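Local coordinates for putative gamma-glutamylcyclotransferase YkqA (Bacillus subtilis, PDB 2QIK), which probably acts as a gamma-glutamylcyclotransferase, an acyltransferase that releases the gamma-glutamyl group of its substrate as a cyclic product, at residues A[7-15]-A[113-121]; A[207-217]-A[228-236]. All blocks are in the same frame, centred on the assembly; numbering follows the deposited sequence. Where two conformers were deposited one is given.

Interaction 1: residues A[7-15]-A[113-121]; sequences VYGTLRKHE and GDWKEHQMI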
loop_
_atom_site.group_PDB
_atom_site.type_symbol
_atom_site.label_atom_id
_atom_site.label_comp_id
_atom_site.label_asym_id
_atom_site.label_seq_id
_atom_site.Cartn_x
_atom_site.Cartn_y
_atom_site.Cartn_z
ATOM N N VAL A 7 7.932 0.813 12.140
ATOM C CA VAL A 7 9.168 0.838 11.394
ATOM C C VAL A 7 8.931 1.448 10.015
ATOM O O VAL A 7 7.927 1.225 9.376
ATOM C CB VAL A 7 9.878 -0.547 11.197
ATOM C CG1 VAL A 7 10.398 -1.025 12.592
ATOM C CG2 VAL A 7 8.920 -1.565 10.508
ATOM N N TYR A 8 9.931 2.208 9.581
ATOM C CA TYR A 8 9.813 3.028 8.370
ATOM C C TYR A 8 11.001 2.902 7.410
ATOM O O TYR A 8 10.956 3.431 6.311
ATOM C CB TYR A 8 9.643 4.527 8.747
ATOM C CG TYR A 8 10.768 5.053 9.602
ATOM C CD1 TYR A 8 11.953 5.461 9.010
ATOM C CD2 TYR A 8 10.670 5.124 10.945
ATOM C CE1 TYR A 8 13.014 5.893 9.748
ATOM C CE2 TYR A 8 11.726 5.554 11.708
ATOM C CZ TYR A 8 12.901 5.949 11.116
ATOM O OH TYR A 8 13.984 6.435 11.847
ATOM N N GLY A 9 12.048 2.211 7.848
ATOM C CA GLY A 9 13.263 2.187 7.087
ATOM C C GLY A 9 13.790 0.782 6.866
ATOM O O GLY A 9 13.120 -0.076 6.303
ATOM N N THR A 10 15.024 0.574 7.318
ATOM C CA THR A 10 15.710 -0.685 7.136
ATOM C C THR A 10 15.135 -1.867 7.856
ATOM O O THR A 10 15.531 -3.009 7.584
ATOM C CB THR A 10 17.210 -0.607 7.521
ATOM O OG1 THR A 10 17.356 -0.548 8.934
ATOM C CG2 THR A 10 17.894 0.592 6.869
ATOM N N LEU A 11 14.205 -1.646 8.762
ATOM C CA LEU A 11 13.460 -2.682 9.488
ATOM C C LEU A 11 12.180 -3.110 8.795
ATOM O O LEU A 11 11.560 -4.066 9.247
ATOM C CB LEU A 11 13.144 -2.234 10.881
ATOM C CG LEU A 11 14.339 -2.011 11.815
ATOM C CD1 LEU A 11 13.869 -1.366 13.130
ATOM C CD2 LEU A 11 15.042 -3.313 12.064
ATOM N N ARG A 12 11.743 -2.386 7.755
ATOM C CA ARG A 12 10.545 -2.790 7.059
ATOM C C ARG A 12 10.746 -4.169 6.384
ATOM O O ARG A 12 11.882 -4.606 6.128
ATOM C CB ARG A 12 10.088 -1.766 5.990
ATOM C CG ARG A 12 9.546 -0.488 6.626
ATOM C CD ARG A 12 9.058 0.503 5.559
ATOM N NE ARG A 12 7.907 -0.036 4.861
ATOM C CZ ARG A 12 7.264 0.601 3.941
ATOM N NH1 ARG A 12 7.549 1.844 3.606
ATOM N NH2 ARG A 12 6.281 0.029 3.275
ATOM N N LYS A 13 9.646 -4.811 6.078
ATOM C CA LYS A 13 9.704 -6.144 5.476
ATOM C C LYS A 13 10.541 -6.076 4.230
ATOM O O LYS A 13 10.434 -5.143 3.449
ATOM C CB LYS A 13 8.265 -6.632 5.190
ATOM C CG LYS A 13 8.147 -8.092 4.915
ATOM C CD LYS A 13 6.653 -8.420 4.550
ATOM C CE LYS A 13 6.448 -9.891 4.600
ATOM N NZ LYS A 13 5.016 -10.240 4.247
ATOM N N HIS A 14 11.350 -7.090 3.992
ATOM C CA HIS A 14 12.172 -7.193 2.825
ATOM C C HIS A 14 13.242 -6.122 2.711
ATOM O O HIS A 14 13.852 -5.933 1.616
ATOM C CB HIS A 14 11.377 -7.213 1.503
ATOM C CG HIS A 14 10.295 -8.222 1.518
ATOM N ND1 HIS A 14 8.976 -8.017 1.262
ATOM C CD2 HIS A 14 10.411 -9.534 1.836
ATOM C CE1 HIS A 14 8.313 -9.154 1.434
ATOM N NE2 HIS A 14 9.171 -10.095 1.743
ATOM N N GLU A 15 13.615 -5.522 3.827
ATOM C CA GLU A 15 14.747 -4.588 3.837
ATOM C C GLU A 15 15.872 -5.241 4.662
ATOM O O GLU A 15 15.691 -6.243 5.360
ATOM C CB GLU A 15 14.322 -3.291 4.533
ATOM C CG GLU A 15 13.192 -2.565 3.811
ATOM C CD GLU A 15 13.552 -1.855 2.540
ATOM O OE1 GLU A 15 14.669 -1.983 1.998
ATOM O OE2 GLU A 15 12.678 -1.088 2.080
ATOM N N GLY A 113 7.228 10.437 1.952
ATOM C CA GLY A 113 7.228 9.900 3.259
ATOM C C GLY A 113 7.377 8.385 3.333
ATOM O O GLY A 113 7.215 7.791 4.405
ATOM N N ASP A 114 7.724 7.750 2.223
ATOM C CA ASP A 114 7.673 6.299 2.119
ATOM C C ASP A 114 8.972 5.795 1.553
ATOM O O ASP A 114 9.317 6.024 0.391
ATOM C CB ASP A 114 6.448 5.895 1.269
ATOM C CG ASP A 114 6.199 4.411 1.278
ATOM O OD1 ASP A 114 4.984 4.054 1.205
ATOM O OD2 ASP A 114 7.154 3.614 1.308
ATOM N N TRP A 115 9.737 5.091 2.416
ATOM C CA TRP A 115 11.045 4.632 2.024
ATOM C C TRP A 115 11.023 3.643 0.870
ATOM O O TRP A 115 11.891 3.672 0.015
ATOM C CB TRP A 115 11.721 4.001 3.273
ATOM C CG TRP A 115 13.058 3.419 3.075
ATOM C CD1 TRP A 115 13.435 2.099 3.328
ATOM C CD2 TRP A 115 14.212 4.106 2.842
ATOM N NE1 TRP A 115 14.738 1.929 3.120
ATOM C CE2 TRP A 115 15.278 3.134 2.820
ATOM C CE3 TRP A 115 14.511 5.405 2.516
ATOM C CZ2 TRP A 115 16.605 3.430 2.558
ATOM C CZ3 TRP A 115 15.945 5.701 2.298
ATOM C CH2 TRP A 115 16.897 4.743 2.305
ATOM N N LYS A 116 10.065 2.729 0.884
ATOM C CA LYS A 116 9.965 1.786 -0.233
ATOM C C LYS A 116 9.592 2.465 -1.526
ATOM O O LYS A 116 10.099 2.061 -2.587
ATOM C CB LYS A 116 8.974 0.681 0.134
ATOM C CG LYS A 116 9.366 -0.314 1.107
ATOM C CD LYS A 116 8.544 -1.541 1.164
ATOM C CE LYS A 116 9.212 -2.488 2.039
ATOM N NZ LYS A 116 8.490 -3.694 2.219
ATOM N N GLU A 117 8.712 3.436 -1.470
ATOM C CA GLU A 117 8.376 4.186 -2.674
ATOM C C GLU A 117 9.614 4.925 -3.149
ATOM O O GLU A 117 9.925 4.898 -4.347
ATOM C CB GLU A 117 7.237 5.143 -2.341
ATOM C CG GLU A 117 6.670 5.926 -3.540
ATOM C CD GLU A 117 7.352 7.172 -3.929
ATOM O OE1 GLU A 117 6.974 7.710 -5.009
ATOM O OE2 GLU A 117 8.201 7.641 -3.144
ATOM N N HIS A 118 10.410 5.460 -2.238
ATOM C CA HIS A 118 11.611 6.172 -2.595
ATOM C C HIS A 118 12.574 5.206 -3.261
ATOM O O HIS A 118 13.276 5.563 -4.222
ATOM C CB HIS A 118 12.218 6.823 -1.357
ATOM C CG HIS A 118 13.648 7.278 -1.553
ATOM N ND1 HIS A 118 14.759 6.670 -1.003
ATOM C CD2 HIS A 118 14.096 8.358 -2.200
ATOM C CE1 HIS A 118 15.845 7.340 -1.365
ATOM N NE2 HIS A 118 15.469 8.366 -2.098
ATOM N N GLN A 119 12.739 4.003 -2.727
ATOM C CA GLN A 119 13.677 3.012 -3.320
ATOM C C GLN A 119 13.251 2.648 -4.732
ATOM O O GLN A 119 14.046 2.542 -5.617
ATOM C CB GLN A 119 13.735 1.779 -2.450
ATOM C CG GLN A 119 14.453 2.027 -1.075
ATOM C CD GLN A 119 14.400 0.818 -0.194
ATOM O OE1 GLN A 119 15.476 0.369 0.295
ATOM N NE2 GLN A 119 13.271 0.252 -0.041
HETATM N N MSE A 120 11.950 2.505 -4.932
HETATM C CA MSE A 120 11.430 2.145 -6.220
HETATM C C MSE A 120 11.721 3.198 -7.275
HETATM O O MSE A 120 12.179 2.923 -8.400
HETATM C CB MSE A 120 9.932 1.894 -6.122
HETATM C CG MSE A 120 9.195 1.638 -7.464
HETATM SE SE MSE A 120 7.342 1.340 -7.303
HETATM C CE MSE A 120 6.887 3.106 -6.782
ATOM N N ILE A 121 11.450 4.471 -6.942
ATOM C CA ILE A 121 11.635 5.522 -7.911
ATOM C C ILE A 121 13.102 5.877 -8.046
ATOM O O ILE A 121 13.596 6.002 -9.170
ATOM C CB ILE A 121 10.761 6.723 -7.614
ATOM C CG1 ILE A 121 9.308 6.353 -7.840
ATOM C CG2 ILE A 121 11.129 7.898 -8.482
ATOM C CD1 ILE A 121 8.675 5.768 -6.667
HETATM O O HOH W 1 8.809 4.084 4.922
HETATM O O HOH W 2 4.109 1.878 2.532
HETATM O O HOH W 3 6.312 -3.007 3.157
HETATM O O HOH W 4 16.837 -0.371 3.509
#
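Arg12 reaches across to Asp114 with its guanidinium lying against the aliphatic chain of Lys116. One face of the flat group is covered by Lys116 CG, 3.6 Å above the plane and over its centre, while the carboxylate of Asp114 stands at the edge. Arg12 NH1 donates to Asp114 OD2 over 2.9 Å in a salt bridge; the oxygen lies near the guanidinium plane, but the donor meets the carboxylate from above, the two planes being 45° apart. From the opposite face of that carboxylate, Glu117 N donates to the same OD2, so Asp114 N-caps helix 115-122 while holding the arginine. A bend at chi3 (66°) turns the guanidinium across the lysine, and its NE forms a salt bridge with Glu59. Segment 7-15 runs from the end of strand 3-7 into the loop beyond it, where Tyr8-Leu11 by similarity bind substrate in this gamma-glutamylcyclotransferase fold; the residues just after them carry the direct bonds to the helix, while Tyr8 and Gly9 pack on Trp115. A water accepts from Arg12 NH1 and Trp115 N and donates to Tyr8 O. Replacing Arg12 by a leucine would probably leave Asp114 and Glu59 without their cationic mate and this water with one donor fewer. Lys116 runs on, extended beyond CG, until NZ donates to Lys13 O at 2.7 Å; NZ also pairs with Asp228. Farther along the helix, Gln119 and Glu15 approach from opposite directions, their amide and carboxylate planes 36° apart. Gln119 NE2 gives a 2.6 Å bond to the syn lone pair of Glu15 OE2. The Gln119 amide carbon CD lies over the Trp115 ring, offset toward its rim, and Gly9 CA makes an off-centre CH-pi contact with the five-membered ring, 4.2 Å from CA to centroid.

Interaction 2: residues A[207-217]-A[228-236]; sequences VESLTYRPAFV and DCLTFLVLQ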
loop_
_atom_site.group_PDB
_atom_site.type_symbol
_atom_site.label_atom_id
_atom_site.label_comp_id
_atom_site.label_asym_id
_atom_site.label_seq_id
_atom_site.Cartn_x
_atom_site.Cartn_y
_atom_site.Cartn_z
ATOM N N VAL A 207 -1.687 10.645 -7.431
ATOM C CA VAL A 207 -0.696 10.647 -6.382
ATOM C C VAL A 207 -0.328 12.061 -5.953
ATOM O O VAL A 207 -0.251 12.363 -4.780
ATOM C CB VAL A 207 0.550 9.849 -6.763
ATOM C CG1 VAL A 207 1.711 10.067 -5.818
ATOM C CG2 VAL A 207 0.170 8.357 -6.891
ATOM N N GLU A 208 -0.123 12.936 -6.927
ATOM C CA GLU A 208 0.268 14.288 -6.610
ATOM C C GLU A 208 -0.793 15.094 -5.893
ATOM O O GLU A 208 -0.474 16.027 -5.172
ATOM C CB GLU A 208 0.715 15.029 -7.889
ATOM C CG GLU A 208 1.322 16.417 -7.631
ATOM C CD GLU A 208 1.548 17.306 -8.848
ATOM O OE1 GLU A 208 0.838 17.160 -9.887
ATOM O OE2 GLU A 208 2.391 18.240 -8.660
ATOM N N SER A 209 -2.048 14.775 -6.112
ATOM C CA SER A 209 -3.120 15.406 -5.381
ATOM C C SER A 209 -3.574 14.706 -4.135
ATOM O O SER A 209 -4.627 15.032 -3.564
ATOM C CB SER A 209 -4.328 15.621 -6.296
ATOM O OG SER A 209 -4.813 14.382 -6.792
ATOM N N LEU A 210 -2.828 13.711 -3.719
ATOM C CA LEU A 210 -3.100 12.990 -2.475
ATOM C C LEU A 210 -4.463 12.285 -2.559
ATOM O O LEU A 210 -5.221 12.184 -1.618
ATOM C CB LEU A 210 -2.984 13.833 -1.225
ATOM C CG LEU A 210 -1.618 14.524 -1.150
ATOM C CD1 LEU A 210 -1.574 15.392 0.133
ATOM C CD2 LEU A 210 -0.464 13.573 -1.064
ATOM N N THR A 211 -4.745 11.698 -3.709
ATOM C CA THR A 211 -5.978 10.895 -3.929
ATOM C C THR A 211 -5.694 9.479 -3.417
ATOM O O THR A 211 -6.310 8.997 -2.466
ATOM C CB THR A 211 -6.415 10.935 -5.372
ATOM O OG1 THR A 211 -6.520 12.273 -5.860
ATOM C CG2 THR A 211 -7.762 10.238 -5.539
ATOM N N TYR A 212 -4.753 8.788 -4.063
ATOM C CA TYR A 212 -4.213 7.519 -3.650
ATOM C C TYR A 212 -2.750 7.723 -3.319
ATOM O O TYR A 212 -2.100 8.644 -3.849
ATOM C CB TYR A 212 -4.272 6.454 -4.754
ATOM C CG TYR A 212 -5.679 5.970 -5.078
ATOM C CD1 TYR A 212 -6.150 4.734 -4.667
ATOM C CD2 TYR A 212 -6.548 6.769 -5.825
ATOM C CE1 TYR A 212 -7.412 4.335 -4.927
ATOM C CE2 TYR A 212 -7.819 6.371 -6.082
ATOM C CZ TYR A 212 -8.269 5.115 -5.633
ATOM O OH TYR A 212 -9.562 4.748 -5.903
ATOM N N ARG A 213 -2.209 6.811 -2.542
ATOM C CA ARG A 213 -0.755 6.704 -2.376
ATOM C C ARG A 213 -0.246 5.393 -2.961
ATOM O O ARG A 213 -0.967 4.380 -2.954
ATOM C CB ARG A 213 -0.390 6.704 -0.914
ATOM C CG ARG A 213 -0.928 5.659 -0.058
ATOM C CD ARG A 213 -0.479 5.793 1.375
ATOM N NE ARG A 213 -0.880 4.726 2.146
ATOM C CZ ARG A 213 -0.100 3.584 2.389
ATOM N NH1 ARG A 213 1.144 3.431 2.024
ATOM N NH2 ARG A 213 -0.573 2.698 3.129
ATOM N N PRO A 214 1.001 5.372 -3.459
ATOM C CA PRO A 214 1.660 4.115 -3.736
ATOM C C PRO A 214 1.791 3.325 -2.454
ATOM O O PRO A 214 1.974 3.902 -1.363
ATOM C CB PRO A 214 3.006 4.557 -4.298
ATOM C CG PRO A 214 2.954 6.019 -4.539
ATOM C CD PRO A 214 1.930 6.536 -3.608
ATOM N N ALA A 215 1.682 2.013 -2.551
ATOM C CA ALA A 215 1.791 1.123 -1.447
ATOM C C ALA A 215 2.329 -0.193 -1.925
ATOM O O ALA A 215 2.429 -0.434 -3.136
ATOM C CB ALA A 215 0.442 0.961 -0.749
ATOM N N PHE A 216 2.656 -1.089 -1.012
ATOM C CA PHE A 216 3.339 -2.340 -1.342
ATOM C C PHE A 216 2.637 -3.513 -0.650
ATOM O O PHE A 216 2.281 -3.387 0.542
ATOM C CB PHE A 216 4.821 -2.294 -0.982
ATOM C CG PHE A 216 5.482 -1.167 -1.716
ATOM C CD1 PHE A 216 5.912 -1.315 -2.982
ATOM C CD2 PHE A 216 5.464 0.109 -1.185
ATOM C CE1 PHE A 216 6.374 -0.214 -3.714
ATOM C CE2 PHE A 216 5.890 1.204 -1.898
ATOM C CZ PHE A 216 6.373 0.993 -3.152
ATOM N N VAL A 217 2.482 -4.588 -1.385
ATOM C CA VAL A 217 1.880 -5.802 -0.903
ATOM C C VAL A 217 2.616 -6.971 -1.481
ATOM O O VAL A 217 3.204 -6.927 -2.533
ATOM C CB VAL A 217 0.360 -5.887 -1.259
ATOM C CG1 VAL A 217 -0.405 -4.868 -0.498
ATOM C CG2 VAL A 217 0.102 -5.788 -2.760
ATOM N N ASP A 228 6.774 -7.142 -2.491
ATOM C CA ASP A 228 6.898 -5.706 -2.743
ATOM C C ASP A 228 6.261 -5.323 -4.052
ATOM O O ASP A 228 6.788 -4.509 -4.786
ATOM C CB ASP A 228 8.325 -5.229 -2.588
ATOM C CG ASP A 228 8.753 -5.144 -1.168
ATOM O OD1 ASP A 228 10.000 -5.179 -0.926
ATOM O OD2 ASP A 228 7.963 -5.038 -0.218
ATOM N N CYS A 229 5.082 -5.897 -4.345
ATOM C CA CYS A 229 4.310 -5.507 -5.515
ATOM C C CYS A 229 3.708 -4.120 -5.241
ATOM O O CYS A 229 3.259 -3.821 -4.136
ATOM C CB CYS A 229 3.179 -6.461 -5.746
ATOM S SG CYS A 229 3.725 -8.128 -6.060
ATOM N N LEU A 230 3.760 -3.249 -6.241
ATOM C CA LEU A 230 3.134 -1.926 -6.143
ATOM C C LEU A 230 1.640 -2.029 -6.274
ATOM O O LEU A 230 1.105 -2.739 -7.126
ATOM C CB LEU A 230 3.617 -1.098 -7.303
ATOM C CG LEU A 230 2.969 0.293 -7.522
ATOM C CD1 LEU A 230 3.327 1.196 -6.336
ATOM C CD2 LEU A 230 3.396 0.892 -8.758
ATOM N N THR A 231 0.929 -1.299 -5.408
ATOM C CA THR A 231 -0.488 -1.040 -5.564
ATOM C C THR A 231 -0.768 0.387 -5.137
ATOM O O THR A 231 0.167 1.113 -4.829
ATOM C CB THR A 231 -1.276 -2.145 -4.808
ATOM O OG1 THR A 231 -2.636 -2.114 -5.259
ATOM C CG2 THR A 231 -1.283 -1.964 -3.342
ATOM N N PHE A 232 -2.034 0.807 -5.195
ATOM C CA PHE A 232 -2.393 2.143 -4.796
ATOM C C PHE A 232 -3.544 2.048 -3.844
ATOM O O PHE A 232 -4.465 1.234 -4.031
ATOM C CB PHE A 232 -2.762 3.015 -6.017
ATOM C CG PHE A 232 -1.617 3.282 -6.909
ATOM C CD1 PHE A 232 -1.314 2.413 -7.928
ATOM C CD2 PHE A 232 -0.784 4.371 -6.697
ATOM C CE1 PHE A 232 -0.220 2.615 -8.722
ATOM C CE2 PHE A 232 0.300 4.601 -7.497
ATOM C CZ PHE A 232 0.591 3.710 -8.509
ATOM N N LEU A 233 -3.477 2.850 -2.756
ATOM C CA LEU A 233 -4.529 2.802 -1.665
ATOM C C LEU A 233 -5.054 4.208 -1.402
ATOM O O LEU A 233 -4.313 5.177 -1.525
ATOM C CB LEU A 233 -3.952 2.199 -0.377
ATOM C CG LEU A 233 -3.384 0.796 -0.525
ATOM C CD1 LEU A 233 -2.652 0.404 0.746
ATOM C CD2 LEU A 233 -4.445 -0.197 -0.939
ATOM N N VAL A 234 -6.354 4.287 -1.096
ATOM C CA VAL A 234 -6.986 5.557 -0.850
ATOM C C VAL A 234 -6.437 6.218 0.388
ATOM O O VAL A 234 -6.248 5.602 1.429
ATOM C CB VAL A 234 -8.510 5.359 -0.718
ATOM C CG1 VAL A 234 -9.227 6.607 -0.258
ATOM C CG2 VAL A 234 -9.096 4.919 -2.019
ATOM N N LEU A 235 -6.204 7.537 0.298
ATOM C CA LEU A 235 -5.740 8.326 1.426
ATOM C C LEU A 235 -6.806 8.823 2.354
ATOM O O LEU A 235 -6.644 8.728 3.581
ATOM C CB LEU A 235 -4.853 9.481 0.896
ATOM C CG LEU A 235 -3.495 9.008 0.492
ATOM C CD1 LEU A 235 -2.800 10.021 -0.449
ATOM C CD2 LEU A 235 -2.629 8.774 1.719
ATOM N N GLN A 236 -7.904 9.320 1.843
ATOM C CA GLN A 236 -8.996 9.760 2.721
ATOM C C GLN A 236 -10.187 8.802 2.555
ATOM O O GLN A 236 -10.997 8.910 1.611
ATOM C CB GLN A 236 -9.406 11.125 2.226
ATOM C CG GLN A 236 -8.514 12.385 2.442
ATOM C CD GLN A 236 -7.073 12.470 1.841
ATOM O OE1 GLN A 236 -6.779 12.718 0.559
ATOM N NE2 GLN A 236 -6.125 12.428 2.827
HETATM O O HOH W 5 -8.106 10.375 -0.833
HETATM O O HOH W 6 -3.781 5.100 2.843
#
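The beta hairpin of strands 212-221 and 224-234 brings Arg213 opposite Leu233, Ala215 opposite Thr231 and Val217 opposite Cys229 as antiparallel hydrogen-bonded pairs. In the first, Arg213 N to Leu233 O and Leu233 N to Arg213 O both measure 2.9 Å. Beyond this last pair of the regular ladder, Leu235 N still donates to Thr211 O. The non-hydrogen-bonded pairs Pro214-Phe232 and Phe216-Leu230 put their side chains on one face of the hairpin. Pro214 CB touches Leu230 CD1 at 3.9 Å, and Val207 CG2 comes to Phe232 CE2 at 3.8 Å, crossing the phenylalanine at about a right angle. Helix 198-204 packs on this face through Leu198, Leu201 and Tyr202, so that the hairpin and helix share an apolar layer within the AIG2-like family region of the chain. On the other face, Leu233 CD1 presses on Ala215 CB at 3.5 Å, tighter than a usual carbon contact, and the isobutyl group also nears Arg213 NH2. Arg213 has CG wedged between its backbone N and carbonyl carbon (chi1 60°), then extends to NE past Leu235 CD2, which meets Arg213 CD at 3.7 Å; the two side chains cross nearly perpendicularly. A water in the guanidinium plane accepts from Arg213 NE and donates to Val234 O, while NH2 is bound by Gln30. The side chains of Tyr212 and Val234 diverge and cross at a slant, but ring atom CE1 of Tyr212 still comes within 3.4 Å of Val234 CG2. The tyrosine hydroxyl is hydrogen-bonded with Ala177 O, and a citric acid molecule, probably from the crystallisation liquor, lies beside the ring-bearing side chain.

How the interactions relate
Both contacts are partly buried, but interaction 2 lies nearer the middle of the fold: its centre is about 6 Å from the centre of the chain, against about 12 Å for the centre of interaction 1, and it covers more than twice the surface. Interaction 1 joins a loop to a helix start by charged groups, amide contacts and bridging waters; interaction 2 joins neighbouring strands by a regular backbone ladder and apolar side chains. Helix 115-122, one partner in interaction 1, also packs on the hairpin of interaction 2. Lys116 NZ bonds Asp228 OD2 at 2.8 Å in a salt bridge, His14 CB packs on Asp228, and Phe216 CE2 rests against Lys116 CB at 3.7 Å.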